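Local structure of D-alanyl transferase DltD (Enterococcus faecium TX0133A04, 6PFX) at residues A[287-292]-A[325-330]; A[143-148]-A[165-170]; A[60-65]-A[211-216]; A[239-244]-A[295-300]; A[17-22]-A[69-74]. The protein probably transfers D-alanine during the D-alanylation of lipoteichoic acid, a step of cell-wall biogenesis in this Gram-positive bacterium. All blocks are in the same frame, centred on the assembly; numbering follows the deposited sequence.

Interaction 1: A[287-292]-A[325-330]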
# COMPACT_ATOMS: atom_id res chain seq x y z
N ASN A 287 13.40 -2.99 -8.12
CA ASN A 287 12.20 -3.79 -8.00
C ASN A 287 11.39 -3.69 -9.29
O ASN A 287 11.25 -2.61 -9.87
CB ASN A 287 11.31 -3.27 -6.87
CG ASN A 287 11.91 -3.49 -5.51
OD1 ASN A 287 12.06 -2.56 -4.74
ND2 ASN A 287 12.26 -4.73 -5.22
N GLU A 288 10.83 -4.81 -9.73
CA GLU A 288 9.78 -4.79 -10.73
C GLU A 288 8.46 -4.77 -9.97
O GLU A 288 8.29 -5.51 -9.00
CB GLU A 288 9.85 -6.01 -11.62
CG GLU A 288 11.08 -6.02 -12.55
CD GLU A 288 10.97 -5.05 -13.73
OE1 GLU A 288 9.88 -4.49 -13.99
OE2 GLU A 288 11.99 -4.83 -14.42
N VAL A 289 7.55 -3.89 -10.36
CA VAL A 289 6.36 -3.63 -9.57
C VAL A 289 5.12 -3.71 -10.45
O VAL A 289 5.13 -3.23 -11.59
CB VAL A 289 6.40 -2.23 -8.90
CG1 VAL A 289 5.31 -2.09 -7.83
CG2 VAL A 289 7.76 -1.91 -8.31
N LEU A 290 4.06 -4.31 -9.91
CA LEU A 290 2.71 -4.20 -10.44
C LEU A 290 1.91 -3.29 -9.51
O LEU A 290 1.72 -3.61 -8.33
CB LEU A 290 2.02 -5.56 -10.56
CG LEU A 290 0.52 -5.55 -10.89
CD1 LEU A 290 0.23 -4.97 -12.28
CD2 LEU A 290 -0.10 -6.96 -10.77
N PHE A 291 1.47 -2.14 -10.03
CA PHE A 291 0.60 -1.23 -9.30
C PHE A 291 -0.84 -1.52 -9.68
O PHE A 291 -1.14 -1.79 -10.85
CB PHE A 291 0.94 0.23 -9.62
CG PHE A 291 2.31 0.65 -9.15
CD1 PHE A 291 2.50 1.09 -7.86
CD2 PHE A 291 3.40 0.61 -10.01
CE1 PHE A 291 3.77 1.48 -7.41
CE2 PHE A 291 4.67 0.99 -9.57
CZ PHE A 291 4.85 1.43 -8.27
N ILE A 292 -1.73 -1.48 -8.69
CA ILE A 292 -3.17 -1.71 -8.86
C ILE A 292 -3.90 -0.48 -8.35
O ILE A 292 -3.66 -0.05 -7.21
CB ILE A 292 -3.62 -2.99 -8.13
CG1 ILE A 292 -2.81 -4.19 -8.65
CG2 ILE A 292 -5.15 -3.20 -8.27
CD1 ILE A 292 -2.95 -5.48 -7.86
N GLN A 325 8.45 7.92 -15.18
CA GLN A 325 9.67 7.47 -14.53
C GLN A 325 10.00 6.02 -14.82
O GLN A 325 11.00 5.51 -14.31
CB GLN A 325 9.54 7.71 -13.02
CG GLN A 325 9.27 9.18 -12.67
CD GLN A 325 9.29 9.40 -11.18
OE1 GLN A 325 10.32 9.75 -10.59
NE2 GLN A 325 8.14 9.21 -10.54
N GLY A 326 9.22 5.36 -15.66
CA GLY A 326 9.54 4.01 -16.10
C GLY A 326 8.73 2.91 -15.45
O GLY A 326 8.96 1.73 -15.77
N PHE A 327 7.79 3.25 -14.57
CA PHE A 327 6.90 2.27 -13.96
C PHE A 327 5.70 2.12 -14.89
O PHE A 327 4.79 2.95 -14.88
CB PHE A 327 6.47 2.74 -12.58
CG PHE A 327 7.59 2.89 -11.58
CD1 PHE A 327 8.00 1.80 -10.82
CD2 PHE A 327 8.21 4.10 -11.37
CE1 PHE A 327 8.99 1.92 -9.89
CE2 PHE A 327 9.19 4.24 -10.44
CZ PHE A 327 9.60 3.13 -9.69
N ASN A 328 5.71 1.07 -15.72
CA ASN A 328 4.71 0.95 -16.78
C ASN A 328 3.81 -0.27 -16.59
O ASN A 328 3.01 -0.57 -17.49
CB ASN A 328 5.38 0.87 -18.15
CG ASN A 328 6.16 2.11 -18.50
OD1 ASN A 328 7.34 2.04 -18.85
ND2 ASN A 328 5.51 3.24 -18.43
N ARG A 329 3.91 -0.95 -15.46
CA ARG A 329 3.13 -2.16 -15.19
C ARG A 329 2.06 -1.78 -14.17
O ARG A 329 2.32 -1.74 -12.96
CB ARG A 329 4.02 -3.28 -14.67
CG ARG A 329 3.32 -4.62 -14.53
CD ARG A 329 4.24 -5.67 -13.93
NE ARG A 329 5.39 -6.02 -14.73
CZ ARG A 329 6.62 -5.53 -14.54
NH1 ARG A 329 6.83 -4.62 -13.60
NH2 ARG A 329 7.62 -5.93 -15.31
N ILE A 330 0.87 -1.49 -14.67
CA ILE A 330 -0.19 -0.86 -13.89
C ILE A 330 -1.50 -1.52 -14.28
O ILE A 330 -1.84 -1.58 -15.47
CB ILE A 330 -0.28 0.66 -14.17
CG1 ILE A 330 1.04 1.37 -13.90
CG2 ILE A 330 -1.41 1.29 -13.33
CD1 ILE A 330 1.08 2.80 -14.36
O HOH W 1 5.32 -0.64 -12.86
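F291 and I330 form a parallel beta bridge, their CA atoms 4.7 Å apart. F291 N donates to R329 O over 3.1 Å. A water accepts from R329 N and donates to V289 O. L290 CA and I330 CA add C-H...O contacts to R329 O and F291 O. This is where edge strand 330-332 joins strand 288-293. The connection through helix 308-323 is a beta-alpha-beta crossover in the sheet of an SGNH-hydrolase-like fold.

The R329 side chain crosses that of L290 at about a right angle, R329 CG 3.8 Å from L290 CD1. Its bend at chi3 (-65°) turns the guanidinium toward E288. R329 NH1 and NH2 grip E288 OE1, at 3.1 and 3.0 Å. The carboxylate and guanidinium planes are nearly perpendicular. NH1 also donates to V289 O, from above the carbonyl plane. S373 also bonds E288 OE1. F291 turns its edge to the face of F327, an offset edge-to-face pair with F291 CE2 3.6 Å from F327 CD1. F327 also stacks with Y375.

Interaction 2: A[143-148]-A[165-170]; sequences LARRLL and TIKKGK
K167 crosses R145 at about a right angle. Its chain is extended beyond CG, which stands anti to the backbone N (chi1 175°). The methylenes do the touching: K167 CG lies 3.6 Å from R145 CG, and K167 CD lies 3.9 Å from L148 CD1. The aliphatic part of the lysine thus lies across the arginine stem and also reaches a leucine methyl.

The charged ends stay apart, with R145 NE 6.0 Å from K167 NZ. One water links K167 NZ to R145 O. Another donates to K167 O, which also takes a bond from R141, and has a short, doubtful contact with R145 NH1. Deeper in, A144 CB faces I166 CG2 at 3.8 Å. The small alanine allows a close approach, with A144 CA 5.5 Å from K167 CA.

Helix 157-167 stops here in a Schellman motif with G169 at positive phi. Helix 138-147 packs along helix 157-167, the segments meet at its C-terminal end, and I166 reaches on to L130 of helix 123-132.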
# COMPACT_ATOMS: atom_id res chain seq x y z
N LEU A 143 11.81 13.55 3.11
CA LEU A 143 11.34 12.80 4.27
C LEU A 143 11.63 13.55 5.57
O LEU A 143 10.79 13.57 6.47
CB LEU A 143 11.99 11.42 4.29
CG LEU A 143 11.64 10.56 5.50
CD1 LEU A 143 10.16 10.31 5.56
CD2 LEU A 143 12.44 9.26 5.38
N ALA A 144 12.81 14.16 5.69
CA ALA A 144 13.12 14.90 6.91
C ALA A 144 12.15 16.06 7.09
O ALA A 144 11.63 16.29 8.18
CB ALA A 144 14.56 15.41 6.89
N ARG A 145 11.85 16.76 5.99
CA ARG A 145 10.89 17.85 6.03
C ARG A 145 9.53 17.36 6.49
O ARG A 145 8.86 18.02 7.30
CB ARG A 145 10.77 18.48 4.64
CG ARG A 145 11.88 19.43 4.29
CD ARG A 145 11.47 20.45 3.23
NE ARG A 145 10.98 19.87 1.98
CZ ARG A 145 11.76 19.35 1.04
NH1 ARG A 145 13.07 19.31 1.19
NH2 ARG A 145 11.22 18.85 -0.07
N ARG A 146 9.11 16.21 5.99
CA ARG A 146 7.80 15.69 6.37
C ARG A 146 7.78 15.28 7.83
O ARG A 146 6.86 15.62 8.58
CB ARG A 146 7.45 14.50 5.50
CG ARG A 146 7.05 14.86 4.10
CD ARG A 146 5.67 15.50 4.10
NE ARG A 146 4.57 14.53 4.11
CZ ARG A 146 3.42 14.69 4.75
NH1 ARG A 146 3.20 15.78 5.48
NH2 ARG A 146 2.49 13.76 4.68
N LEU A 147 8.79 14.51 8.25
CA LEU A 147 8.81 14.01 9.61
C LEU A 147 8.78 15.14 10.62
O LEU A 147 8.16 15.01 11.68
CB LEU A 147 10.05 13.15 9.84
CG LEU A 147 10.05 11.83 9.07
CD1 LEU A 147 11.33 11.08 9.23
CD2 LEU A 147 8.89 10.92 9.52
N LEU A 148 9.43 16.27 10.29
CA LEU A 148 9.49 17.40 11.20
C LEU A 148 8.16 18.11 11.38
O LEU A 148 8.09 19.03 12.20
CB LEU A 148 10.51 18.42 10.70
CG LEU A 148 11.97 18.04 10.94
CD1 LEU A 148 12.88 18.90 10.11
CD2 LEU A 148 12.29 18.17 12.42
N THR A 165 19.34 18.96 10.28
CA THR A 165 20.57 18.91 9.49
C THR A 165 20.32 18.35 8.10
O THR A 165 20.78 18.91 7.10
CB THR A 165 21.59 18.06 10.26
OG1 THR A 165 21.88 18.68 11.52
CG2 THR A 165 22.87 17.88 9.47
N ILE A 166 19.58 17.24 8.02
CA ILE A 166 19.27 16.61 6.74
C ILE A 166 18.40 17.51 5.88
O ILE A 166 18.59 17.62 4.66
CB ILE A 166 18.62 15.23 6.97
CG1 ILE A 166 19.63 14.31 7.65
CG2 ILE A 166 18.09 14.70 5.65
CD1 ILE A 166 19.04 13.03 8.21
N LYS A 167 17.41 18.17 6.50
CA LYS A 167 16.55 19.08 5.76
C LYS A 167 17.36 20.15 5.04
O LYS A 167 17.04 20.54 3.91
CB LYS A 167 15.54 19.71 6.71
CG LYS A 167 14.67 20.78 6.07
CD LYS A 167 13.57 21.19 7.03
CE LYS A 167 12.78 22.37 6.48
NZ LYS A 167 11.56 22.63 7.28
N LYS A 168 18.42 20.64 5.69
CA LYS A 168 19.31 21.63 5.09
C LYS A 168 20.26 21.04 4.06
O LYS A 168 21.08 21.79 3.51
CB LYS A 168 20.16 22.30 6.18
CG LYS A 168 19.41 23.25 7.09
CD LYS A 168 20.38 23.97 8.05
CE LYS A 168 21.33 24.92 7.30
NZ LYS A 168 22.21 25.71 8.22
N GLY A 169 20.21 19.73 3.82
CA GLY A 169 21.01 19.09 2.80
C GLY A 169 22.33 18.55 3.28
O GLY A 169 23.16 18.17 2.44
N LYS A 170 22.56 18.49 4.58
CA LYS A 170 23.85 18.11 5.12
C LYS A 170 23.78 16.75 5.79
O LYS A 170 22.77 16.39 6.41
CB LYS A 170 24.34 19.17 6.11
CG LYS A 170 24.64 20.50 5.42
CD LYS A 170 25.23 21.52 6.39
CE LYS A 170 25.60 22.81 5.65
NZ LYS A 170 26.15 23.85 6.56
O HOH W 2 9.40 20.66 7.90
O HOH W 3 14.78 20.82 2.17

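Interaction 3: A[60-65]-A[211-216]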
# COMPACT_ATOMS: atom_id res chain seq x y z
N ALA A 60 -3.02 -18.14 -4.25
CA ALA A 60 -1.67 -18.68 -4.31
C ALA A 60 -1.57 -20.03 -3.62
O ALA A 60 -0.90 -20.94 -4.11
CB ALA A 60 -0.68 -17.69 -3.68
N GLU A 61 -2.25 -20.17 -2.48
CA GLU A 61 -2.20 -21.42 -1.73
C GLU A 61 -2.98 -22.53 -2.44
O GLU A 61 -2.47 -23.64 -2.62
CB GLU A 61 -2.75 -21.19 -0.32
CG GLU A 61 -2.97 -22.46 0.49
CD GLU A 61 -3.35 -22.17 1.93
OE1 GLU A 61 -2.59 -21.45 2.62
OE2 GLU A 61 -4.42 -22.64 2.37
N LYS A 62 -4.21 -22.23 -2.87
CA LYS A 62 -5.05 -23.26 -3.49
C LYS A 62 -4.40 -23.84 -4.74
O LYS A 62 -4.45 -25.05 -4.98
CB LYS A 62 -6.40 -22.65 -3.86
CG LYS A 62 -7.36 -23.60 -4.57
CD LYS A 62 -7.61 -24.86 -3.76
CE LYS A 62 -8.71 -25.70 -4.40
NZ LYS A 62 -9.00 -26.93 -3.59
N TYR A 63 -3.83 -22.98 -5.57
CA TYR A 63 -3.27 -23.39 -6.86
C TYR A 63 -1.78 -23.62 -6.77
O TYR A 63 -1.11 -23.74 -7.80
CB TYR A 63 -3.72 -22.39 -7.93
CG TYR A 63 -5.24 -22.39 -7.99
CD1 TYR A 63 -5.93 -23.53 -8.34
CD2 TYR A 63 -5.97 -21.27 -7.63
CE1 TYR A 63 -7.30 -23.56 -8.36
CE2 TYR A 63 -7.36 -21.29 -7.66
CZ TYR A 63 -8.01 -22.44 -8.02
OH TYR A 63 -9.39 -22.49 -8.05
N GLN A 64 -1.25 -23.73 -5.55
CA GLN A 64 0.10 -24.22 -5.29
C GLN A 64 1.14 -23.43 -6.06
O GLN A 64 2.07 -23.98 -6.66
CB GLN A 64 0.19 -25.71 -5.59
CG GLN A 64 -0.69 -26.53 -4.69
CD GLN A 64 -0.45 -28.00 -4.86
OE1 GLN A 64 -0.02 -28.68 -3.92
NE2 GLN A 64 -0.73 -28.52 -6.05
N ARG A 65 1.00 -22.11 -6.02
CA ARG A 65 1.90 -21.25 -6.76
C ARG A 65 3.25 -21.16 -6.04
O ARG A 65 3.38 -21.49 -4.86
CB ARG A 65 1.27 -19.88 -6.95
CG ARG A 65 -0.07 -19.93 -7.64
CD ARG A 65 -0.56 -18.53 -7.98
NE ARG A 65 -1.84 -18.63 -8.67
CZ ARG A 65 -2.64 -17.60 -8.93
NH1 ARG A 65 -2.28 -16.39 -8.56
NH2 ARG A 65 -3.79 -17.81 -9.54
N LYS A 211 -10.96 -23.97 0.31
CA LYS A 211 -11.79 -25.14 0.03
C LYS A 211 -13.00 -24.82 -0.83
O LYS A 211 -13.64 -25.73 -1.36
CB LYS A 211 -12.28 -25.74 1.35
CG LYS A 211 -11.18 -26.30 2.24
CD LYS A 211 -11.76 -26.84 3.54
CE LYS A 211 -10.68 -27.41 4.44
NZ LYS A 211 -11.24 -27.87 5.74
N ARG A 212 -13.35 -23.54 -0.97
CA ARG A 212 -14.50 -23.15 -1.77
C ARG A 212 -14.19 -23.06 -3.25
O ARG A 212 -15.12 -22.93 -4.05
CB ARG A 212 -15.05 -21.83 -1.24
CG ARG A 212 -15.29 -21.86 0.26
CD ARG A 212 -15.63 -20.50 0.79
NE ARG A 212 -16.94 -20.07 0.32
CZ ARG A 212 -17.47 -18.88 0.58
NH1 ARG A 212 -16.79 -17.99 1.29
NH2 ARG A 212 -18.67 -18.57 0.12
N LEU A 213 -12.93 -23.18 -3.64
CA LEU A 213 -12.50 -22.96 -5.00
C LEU A 213 -12.44 -24.26 -5.80
O LEU A 213 -12.28 -25.34 -5.23
CB LEU A 213 -11.10 -22.35 -4.99
CG LEU A 213 -11.01 -20.94 -4.40
CD1 LEU A 213 -9.56 -20.55 -4.17
CD2 LEU A 213 -11.72 -19.95 -5.32
N PRO A 214 -12.53 -24.18 -7.12
CA PRO A 214 -12.37 -25.39 -7.94
C PRO A 214 -10.95 -25.91 -7.90
O PRO A 214 -9.99 -25.15 -7.75
CB PRO A 214 -12.72 -24.91 -9.36
CG PRO A 214 -13.35 -23.57 -9.20
CD PRO A 214 -12.79 -22.98 -7.95
N LYS A 215 -10.82 -27.24 -8.05
CA LYS A 215 -9.50 -27.87 -8.03
C LYS A 215 -8.58 -27.27 -9.08
O LYS A 215 -7.38 -27.10 -8.83
CB LYS A 215 -9.64 -29.37 -8.30
CG LYS A 215 -10.24 -30.21 -7.19
CD LYS A 215 -10.24 -31.69 -7.58
CE LYS A 215 -10.83 -32.58 -6.50
NZ LYS A 215 -10.83 -34.02 -6.89
N GLN A 216 -9.11 -26.99 -10.26
CA GLN A 216 -8.34 -26.43 -11.35
C GLN A 216 -8.73 -24.97 -11.54
O GLN A 216 -9.91 -24.62 -11.49
CB GLN A 216 -8.62 -27.18 -12.65
CG GLN A 216 -8.31 -28.66 -12.57
CD GLN A 216 -6.83 -28.94 -12.40
OE1 GLN A 216 -5.98 -28.20 -12.90
NE2 GLN A 216 -6.51 -30.01 -11.68
O HOH W 4 -6.28 -27.01 -6.50
O HOH W 5 -11.47 -27.85 -4.22
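K62 and Y63 stand at the C-terminal end of helix 56-62 and meet the loop 211-216 that joins helix 203-210 to helix 219-233. The helix ends in a Schellman motif. R65 N bonds back to A60 O, Q64 N bonds to E61 O, and Q64 takes positive phi.

The Y63 hydroxyl donates to P214 O over 2.7 Å, in the carbonyl plane and on a lone pair. The same oxygen atom, Y63 OH, lies 3.4 Å from P214 CD. P214 O and K215 O both sit at the edge of the tyrosine ring. K62 CG lies over the centre of one ring face, 3.6 Å above the plane, and Y217 meets the ring edge to face. Packing on the face would limit the ring's rotation, while the bond at OH holds the hydroxyl end in place.

This is a surface contact on the outside of the fold, in which a helix end receives an irregular loop. K62 and L213 run alongside each other, pointing opposite ways, with K62 CG 3.8 Å from L213 CD1. A bend at chi2 (55°) carries the rest of the lysine along the loop, and K62 CE comes 3.6 Å from P214 O. K62 NZ then reaches L213 O through a water. A second water donates to both K62 O and K215 O. L213 is buried, packed also on P53, V58, L59 and L222.

Interaction 4: A[239-244]-A[295-300]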
# COMPACT_ATOMS: atom_id res chain seq x y z
N PHE A 239 -26.73 -0.66 -2.49
CA PHE A 239 -25.48 -0.12 -2.98
C PHE A 239 -24.45 -1.18 -3.32
O PHE A 239 -23.33 -0.83 -3.72
CB PHE A 239 -24.86 0.84 -1.96
CG PHE A 239 -25.77 1.96 -1.56
CD1 PHE A 239 -26.17 2.89 -2.48
CD2 PHE A 239 -26.21 2.07 -0.26
CE1 PHE A 239 -27.01 3.93 -2.11
CE2 PHE A 239 -27.04 3.10 0.12
CZ PHE A 239 -27.45 4.03 -0.81
N GLY A 240 -24.76 -2.46 -3.15
CA GLY A 240 -23.77 -3.49 -3.40
C GLY A 240 -22.73 -3.61 -2.32
O GLY A 240 -21.64 -4.15 -2.58
N LEU A 241 -23.02 -3.15 -1.10
CA LEU A 241 -22.07 -3.20 0.00
C LEU A 241 -22.28 -4.49 0.79
O LEU A 241 -23.40 -4.97 0.94
CB LEU A 241 -22.26 -2.01 0.95
CG LEU A 241 -22.19 -0.63 0.32
CD1 LEU A 241 -22.61 0.46 1.31
CD2 LEU A 241 -20.79 -0.35 -0.18
N LYS A 242 -21.18 -5.06 1.28
CA LYS A 242 -21.30 -6.25 2.12
C LYS A 242 -22.21 -5.94 3.30
O LYS A 242 -22.07 -4.90 3.95
CB LYS A 242 -19.91 -6.66 2.61
CG LYS A 242 -19.90 -7.96 3.35
CD LYS A 242 -18.50 -8.57 3.39
CE LYS A 242 -18.52 -9.90 4.11
NZ LYS A 242 -18.88 -9.75 5.55
N ASN A 243 -23.12 -6.87 3.60
CA ASN A 243 -24.15 -6.65 4.61
C ASN A 243 -23.58 -6.12 5.93
O ASN A 243 -24.09 -5.13 6.46
CB ASN A 243 -24.96 -7.93 4.83
CG ASN A 243 -25.87 -8.25 3.66
OD1 ASN A 243 -25.91 -7.51 2.68
ND2 ASN A 243 -26.60 -9.35 3.76
N ASP A 244 -22.55 -6.76 6.50
CA ASP A 244 -22.11 -6.33 7.82
C ASP A 244 -21.48 -4.94 7.77
O ASP A 244 -21.62 -4.16 8.72
CB ASP A 244 -21.19 -7.37 8.48
CG ASP A 244 -19.88 -7.56 7.74
OD1 ASP A 244 -19.82 -7.24 6.54
OD2 ASP A 244 -18.92 -8.06 8.36
N PRO A 295 -11.25 1.00 -8.26
CA PRO A 295 -12.31 1.99 -8.44
C PRO A 295 -13.00 2.27 -7.12
O PRO A 295 -12.67 1.72 -6.08
CB PRO A 295 -13.28 1.26 -9.36
CG PRO A 295 -13.17 -0.17 -8.88
CD PRO A 295 -11.71 -0.37 -8.57
N VAL A 296 -14.00 3.15 -7.19
CA VAL A 296 -15.00 3.29 -6.13
C VAL A 296 -16.32 2.82 -6.71
O VAL A 296 -16.66 3.17 -7.84
CB VAL A 296 -15.12 4.74 -5.64
CG1 VAL A 296 -16.27 4.84 -4.66
CG2 VAL A 296 -13.82 5.17 -5.01
N ASN A 297 -17.00 1.94 -5.97
CA ASN A 297 -18.32 1.41 -6.29
C ASN A 297 -19.22 2.52 -6.82
O ASN A 297 -19.49 3.50 -6.12
CB ASN A 297 -18.87 0.83 -4.98
CG ASN A 297 -20.26 0.23 -5.13
OD1 ASN A 297 -21.03 0.63 -5.99
ND2 ASN A 297 -20.59 -0.71 -4.24
N GLU A 298 -19.67 2.37 -8.07
CA GLU A 298 -20.45 3.43 -8.70
C GLU A 298 -21.82 3.60 -8.07
O GLU A 298 -22.34 4.72 -8.02
CB GLU A 298 -20.58 3.20 -10.21
CG GLU A 298 -20.99 4.46 -10.96
CD GLU A 298 -21.08 4.25 -12.46
OE1 GLU A 298 -21.47 5.20 -13.16
OE2 GLU A 298 -20.76 3.13 -12.92
N LYS A 299 -22.43 2.53 -7.55
CA LYS A 299 -23.70 2.70 -6.86
C LYS A 299 -23.53 3.60 -5.64
O LYS A 299 -24.40 4.41 -5.32
CB LYS A 299 -24.28 1.35 -6.47
CG LYS A 299 -24.83 0.56 -7.64
CD LYS A 299 -25.32 -0.80 -7.21
CE LYS A 299 -25.77 -1.60 -8.42
NZ LYS A 299 -26.11 -3.01 -8.10
N TRP A 300 -22.39 3.47 -4.97
CA TRP A 300 -22.09 4.30 -3.81
C TRP A 300 -21.72 5.72 -4.20
O TRP A 300 -22.22 6.68 -3.60
CB TRP A 300 -20.95 3.67 -3.01
CG TRP A 300 -20.65 4.40 -1.77
CD1 TRP A 300 -19.48 5.03 -1.43
CD2 TRP A 300 -21.55 4.63 -0.68
NE1 TRP A 300 -19.60 5.62 -0.19
CE2 TRP A 300 -20.86 5.39 0.28
CE3 TRP A 300 -22.88 4.26 -0.43
CZ2 TRP A 300 -21.45 5.77 1.48
CZ3 TRP A 300 -23.46 4.65 0.75
CH2 TRP A 300 -22.75 5.40 1.69
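N297 supplies the polar link to F239. Its ND2 donates to F239 O over 2.8 Å, nearly along the C=O axis, although F239 O is tilted 26° from the amide plane. The other end of the amide faces its own helix. N297 is the N-cap of helix 298-304, and OD1 accepts weak bonds from K299 N and W300 N. With CG anti to the backbone N (chi1 180°), one amide serves both the helix start and the neighbouring loop. Bonds at both ends would hold it in one orientation. K299 CB packs against the same carbonyl, 3.6 Å from F239 O.

The aromatic contact is edge to face. W300 turns its six-membered ring edge toward the face of F239, with W300 CE3 3.9 Å from F239 CG and the planes at 83°.

The apolar contact is that of L241 CD1, 4.2 Å from W300 CE3. L241 also touches the region of a possible Ser-His-Asp triad.

The loop before helix 243-250 is thus laid against the start of helix 298-304, which follows strand 288-293. F239 also meets Y303. W300 reaches I250 and L257 of helices 243-250 and 254-257.

Interaction 5: A[17-22]-A[69-74]; sequences SSMSVN and PFLLGA
M19 meets one flat group of the other segment, the peptide that joins G73 to A74. It touches this peptide at the carbonyl oxygen, which M19 CE approaches from about 34° out of the peptide plane. M19 CE comes to 3.0 Å from G73 O, a tight approach, and M19 CG lies 3.3 Å from the same oxygen. The bend at chi3 (53°) turns the methyl in toward A74, and M19 CE is 3.6 Å from A74 CA.

L71 crosses the methionine at a slant. Its CB is 3.9 Å from M19 CG, and its CD1 lies 4.0 Å from S17 CA. One water accepts from M19 N and donates to L71 O, joining the backbones. M19 has positive phi just after helix 9-18, and S18 OG accepts from S20 N in an ST turn.

The contact ties this helix-to-helix turn to the end of edge strand 68-71, near a possible Ser-His-Asp triad. G73 O is buried without a hydrogen-bonding partner. Its close neighbours here are methionine carbons next to sulphur, whose slightly polarised C-H groups may partly offset the loss.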
# COMPACT_ATOMS: atom_id res chain seq x y z
N SER A 17 0.59 -13.13 6.84
CA SER A 17 -0.80 -12.75 6.66
C SER A 17 -1.39 -12.03 7.86
O SER A 17 -2.58 -11.71 7.85
CB SER A 17 -1.65 -13.99 6.34
OG SER A 17 -1.62 -14.92 7.41
N SER A 18 -0.58 -11.74 8.89
CA SER A 18 -1.11 -11.19 10.12
C SER A 18 -1.44 -9.70 10.01
O SER A 18 -2.35 -9.22 10.70
CB SER A 18 -0.10 -11.36 11.25
OG SER A 18 1.06 -10.57 11.00
N MET A 19 -0.68 -8.96 9.20
CA MET A 19 -0.76 -7.49 9.19
C MET A 19 -0.55 -6.92 10.59
O MET A 19 -1.01 -5.83 10.92
CB MET A 19 -2.06 -7.01 8.53
CG MET A 19 -2.15 -7.39 7.04
SD MET A 19 -3.77 -7.26 6.26
CE MET A 19 -4.23 -5.58 6.66
N SER A 20 0.18 -7.66 11.43
CA SER A 20 0.44 -7.22 12.79
C SER A 20 1.26 -5.94 12.80
O SER A 20 2.29 -5.85 12.14
CB SER A 20 1.19 -8.32 13.54
OG SER A 20 2.07 -7.76 14.51
N VAL A 21 0.79 -4.95 13.57
CA VAL A 21 1.51 -3.68 13.64
C VAL A 21 2.95 -3.87 14.10
O VAL A 21 3.85 -3.16 13.63
CB VAL A 21 0.73 -2.69 14.52
CG1 VAL A 21 1.49 -1.41 14.68
CG2 VAL A 21 -0.64 -2.42 13.92
N ASN A 22 3.20 -4.84 14.98
CA ASN A 22 4.56 -5.09 15.44
C ASN A 22 5.44 -5.67 14.33
O ASN A 22 6.66 -5.44 14.33
CB ASN A 22 4.56 -6.06 16.63
CG ASN A 22 4.06 -5.42 17.90
OD1 ASN A 22 4.28 -4.23 18.14
ND2 ASN A 22 3.38 -6.20 18.73
N PRO A 69 2.17 -14.28 -0.75
CA PRO A 69 2.18 -12.85 -0.42
C PRO A 69 2.60 -12.64 1.03
O PRO A 69 2.25 -13.42 1.92
CB PRO A 69 0.73 -12.41 -0.66
CG PRO A 69 0.14 -13.48 -1.53
CD PRO A 69 0.83 -14.76 -1.17
N PHE A 70 3.37 -11.59 1.26
CA PHE A 70 3.65 -11.10 2.61
C PHE A 70 2.93 -9.75 2.69
O PHE A 70 3.29 -8.80 1.98
CB PHE A 70 5.14 -10.97 2.88
CG PHE A 70 5.45 -10.89 4.33
CD1 PHE A 70 5.13 -9.76 5.05
CD2 PHE A 70 6.04 -11.96 4.99
CE1 PHE A 70 5.40 -9.68 6.41
CE2 PHE A 70 6.29 -11.90 6.35
CZ PHE A 70 5.98 -10.75 7.06
N LEU A 71 1.87 -9.68 3.49
CA LEU A 71 0.99 -8.52 3.47
C LEU A 71 1.57 -7.41 4.34
O LEU A 71 1.73 -7.58 5.55
CB LEU A 71 -0.40 -8.90 3.96
CG LEU A 71 -1.02 -10.14 3.30
CD1 LEU A 71 -2.38 -10.40 3.89
CD2 LEU A 71 -1.12 -9.97 1.79
N LEU A 72 1.84 -6.26 3.72
CA LEU A 72 2.49 -5.16 4.41
C LEU A 72 1.64 -3.90 4.49
O LEU A 72 2.09 -2.89 5.04
CB LEU A 72 3.86 -4.86 3.78
CG LEU A 72 4.93 -5.95 4.00
CD1 LEU A 72 6.16 -5.64 3.17
CD2 LEU A 72 5.29 -6.08 5.48
N GLY A 73 0.44 -3.93 3.98
CA GLY A 73 -0.50 -2.88 4.29
C GLY A 73 -1.39 -3.23 5.49
O GLY A 73 -1.54 -4.40 5.84
N ALA A 74 -1.97 -2.19 6.08
CA ALA A 74 -2.89 -2.32 7.21
C ALA A 74 -3.76 -1.07 7.25
O ALA A 74 -3.53 -0.13 6.49
CB ALA A 74 -2.12 -2.51 8.53
O HOH W 6 1.45 -9.35 7.54

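Overall arrangement
From the N terminus, interaction 5 closes first, bringing residues 17-22 onto strand 68-71, one edge of the parallel sheet. Interaction 3 crosses it: residues 60-65 lie inside that loop and pair with 211-216 far along the chain. The two touch where A60 packs on P69. Interaction 2 is nested in the long loop of interaction 3, yet their centres are about 48 Å apart. It joins two helices in a peripheral region. Interactions 4 and 1 follow and cross each other. Strand 288-293 leads directly into 295-300, so the return to 239-244 alternates with the pairing to 325-330. Interactions 1 and 5 reach the same sheet from opposite sides of the chain's centre.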